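Local coordinates for protein fructose-bisphosphatase (Pyrococcus horikoshii, PDB 1VDW) that probably hydrolyses the 1-phosphate of fructose 1,6-bisphosphate, and perhaps inositol monophosphate, with the help of magnesium, at residues T5-A10 with P111-I116. Residues are numbered along the deposited sequence; the frame is centred on the assembly and turned at random. Where two conformers were deposited one is given.
Sequences TWRKIA and PIYAFI
Tyr113 slants across the side of helix segment 5-10 and touches Trp6, Arg7 and Ala10 in turn. Its CD2 meets Trp6 CB at 3.7 Å. On the other edge of the ring, CE1 rests against Arg7 CG at 3.6 Å. The hydroxyl OH ends 3.6 Å from Ala10 CB. CG stands anti to the backbone N (chi1 177°), which reaches the ring out to the helix and brings the hydroxyl to Ala10. Ala10 also sits over a face of Phe115, its CB 3.8 Å from the ring centroid and 20° off the normal, a CH-pi contact displaced toward the CD2–CE2 rim. At the other end Ile112 brings CD1 up to the pyrrole part of Trp6, 3.9 Å from NE1.

Polar tips are settled one strand further on: Glu126 is hydrogen-bonded to Tyr113 OH through OE1 and forms a salt bridge with Arg7 NH2 through OE2, so one carboxylate ties the phenol to the helix. Were Tyr113 an alanine, a gap would probably open beside Trp6 CB, Arg7 CG and Ala10, and Glu126 would lose its phenol partner. Opposite Ile105 on strand 100-107 the chain fits in two residues, Ile112 and Tyr113, a classic beta bulge, and both turn toward the helix, while Ala114 and Ile116 pack against helix 199-211 on the other side. The segments 5-10 and 111-116 run nearly parallel, their axes 19° apart, and helix 3-20 covers the large mixed sheet that is sandwiched between helices, as in the layered alpha/beta fold of the inositol monophosphatase superfamily.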
loop_
_atom_site.group_PDB
_atom_site.type_symbol
_atom_site.label_atom_id
_atom_site.label_comp_id
_atom_site.label_asym_id
_atom_site.label_seq_id
_atom_site.Cartn_x
_atom_site.Cartn_y
_atom_site.Cartn_z
ATOM N N THR A 5 -23.512 20.989 8.051
ATOM C CA THR A 5 -23.301 20.605 9.440
ATOM C C THR A 5 -22.562 19.269 9.563
ATOM O O THR A 5 -21.804 19.058 10.507
ATOM C CB THR A 5 -24.642 20.537 10.211
ATOM O OG1 THR A 5 -25.525 19.608 9.573
ATOM C CG2 THR A 5 -25.298 21.912 10.243
ATOM N N TRP A 6 -22.778 18.367 8.609
ATOM C CA TRP A 6 -22.095 17.080 8.647
ATOM C C TRP A 6 -20.610 17.262 8.348
ATOM O O TRP A 6 -19.764 16.546 8.884
ATOM C CB TRP A 6 -22.724 16.105 7.649
ATOM C CG TRP A 6 -24.077 15.628 8.079
ATOM C CD1 TRP A 6 -25.272 15.870 7.458
ATOM C CD2 TRP A 6 -24.381 14.859 9.248
ATOM N NE1 TRP A 6 -26.297 15.298 8.168
ATOM C CE2 TRP A 6 -25.781 14.667 9.268
ATOM C CE3 TRP A 6 -23.606 14.304 10.275
ATOM C CZ2 TRP A 6 -26.424 13.953 10.286
ATOM C CZ3 TRP A 6 -24.247 13.590 11.288
ATOM C CH2 TRP A 6 -25.643 13.419 11.281
ATOM N N ARG A 7 -20.290 18.230 7.496
ATOM C CA ARG A 7 -18.898 18.485 7.163
ATOM C C ARG A 7 -18.157 19.004 8.397
ATOM O O ARG A 7 -16.972 18.733 8.582
ATOM C CB ARG A 7 -18.813 19.469 5.991
ATOM C CG ARG A 7 -19.541 18.960 4.745
ATOM C CD ARG A 7 -19.389 19.882 3.547
ATOM N NE ARG A 7 -18.055 19.818 2.954
ATOM C CZ ARG A 7 -17.697 20.485 1.862
ATOM N NH1 ARG A 7 -18.574 21.267 1.244
ATOM N NH2 ARG A 7 -16.468 20.364 1.380
ATOM N N LYS A 8 -18.866 19.740 9.252
ATOM C CA LYS A 8 -18.271 20.260 10.484
ATOM C C LYS A 8 -17.941 19.072 11.389
ATOM O O LYS A 8 -16.904 19.038 12.053
ATOM C CB LYS A 8 -19.256 21.210 11.183
ATOM C CG LYS A 8 -18.751 21.862 12.473
ATOM C CD LYS A 8 -19.013 21.009 13.709
ATOM C CE LYS A 8 -18.599 21.742 14.983
ATOM N NZ LYS A 8 -18.850 20.935 16.210
ATOM N N ILE A 9 -18.832 18.089 11.404
ATOM C CA ILE A 9 -18.622 16.897 12.211
ATOM C C ILE A 9 -17.396 16.126 11.709
ATOM O O ILE A 9 -16.633 15.577 12.504
ATOM C CB ILE A 9 -19.873 15.993 12.178
ATOM C CG1 ILE A 9 -21.041 16.731 12.840
ATOM C CG2 ILE A 9 -19.592 14.673 12.885
ATOM C CD1 ILE A 9 -22.334 15.963 12.856
ATOM N N ALA A 10 -17.208 16.099 10.394
ATOM C CA ALA A 10 -16.061 15.401 9.816
ATOM C C ALA A 10 -14.770 16.006 10.365
ATOM O O ALA A 10 -13.826 15.287 10.701
ATOM C CB ALA A 10 -16.090 15.510 8.298
ATOM N N PRO A 111 -28.354 8.447 0.581
ATOM C CA PRO A 111 -27.035 8.968 0.949
ATOM C C PRO A 111 -26.912 10.456 0.614
ATOM O O PRO A 111 -27.163 10.879 -0.518
ATOM C CB PRO A 111 -26.074 8.092 0.151
ATOM C CG PRO A 111 -26.875 7.697 -1.050
ATOM C CD PRO A 111 -28.306 7.624 -0.638
ATOM N N ILE A 112 -26.558 11.258 1.614
ATOM C CA ILE A 112 -26.432 12.697 1.410
ATOM C C ILE A 112 -25.019 13.230 1.597
ATOM O O ILE A 112 -24.713 14.336 1.163
ATOM C CB ILE A 112 -27.381 13.480 2.347
ATOM C CG1 ILE A 112 -27.108 13.103 3.806
ATOM C CG2 ILE A 112 -28.831 13.180 1.980
ATOM C CD1 ILE A 112 -27.826 13.979 4.812
ATOM N N TYR A 113 -24.156 12.440 2.228
ATOM C CA TYR A 113 -22.784 12.868 2.464
ATOM C C TYR A 113 -21.940 11.700 2.937
ATOM O O TYR A 113 -22.418 10.821 3.647
ATOM C CB TYR A 113 -22.759 13.962 3.535
ATOM C CG TYR A 113 -21.376 14.432 3.921
ATOM C CD1 TYR A 113 -20.607 15.190 3.044
ATOM C CD2 TYR A 113 -20.844 14.127 5.170
ATOM C CE1 TYR A 113 -19.337 15.636 3.406
ATOM C CE2 TYR A 113 -19.582 14.565 5.541
ATOM C CZ TYR A 113 -18.835 15.319 4.657
ATOM O OH TYR A 113 -17.587 15.757 5.035
ATOM N N ALA A 114 -20.678 11.703 2.533
ATOM C CA ALA A 114 -19.749 10.676 2.956
ATOM C C ALA A 114 -18.351 11.256 2.934
ATOM O O ALA A 114 -18.051 12.163 2.150
ATOM C CB ALA A 114 -19.820 9.471 2.027
ATOM N N PHE A 115 -17.499 10.763 3.822
ATOM C CA PHE A 115 -16.121 11.216 3.827
ATOM C C PHE A 115 -15.214 10.073 4.220
ATOM O O PHE A 115 -15.621 9.120 4.892
ATOM C CB PHE A 115 -15.911 12.428 4.765
ATOM C CG PHE A 115 -15.794 12.085 6.231
ATOM C CD1 PHE A 115 -14.577 11.679 6.776
ATOM C CD2 PHE A 115 -16.889 12.218 7.075
ATOM C CE1 PHE A 115 -14.455 11.418 8.143
ATOM C CE2 PHE A 115 -16.774 11.959 8.441
ATOM C CZ PHE A 115 -15.556 11.560 8.974
ATOM N N ILE A 116 -13.988 10.164 3.731
ATOM C CA ILE A 116 -12.945 9.208 4.047
ATOM C C ILE A 116 -11.740 10.068 4.391
ATOM O O ILE A 116 -11.339 10.933 3.609
ATOM C CB ILE A 116 -12.605 8.294 2.844
ATOM C CG1 ILE A 116 -13.755 7.312 2.608
ATOM C CG2 ILE A 116 -11.297 7.526 3.107
ATOM C CD1 ILE A 116 -13.643 6.524 1.311
#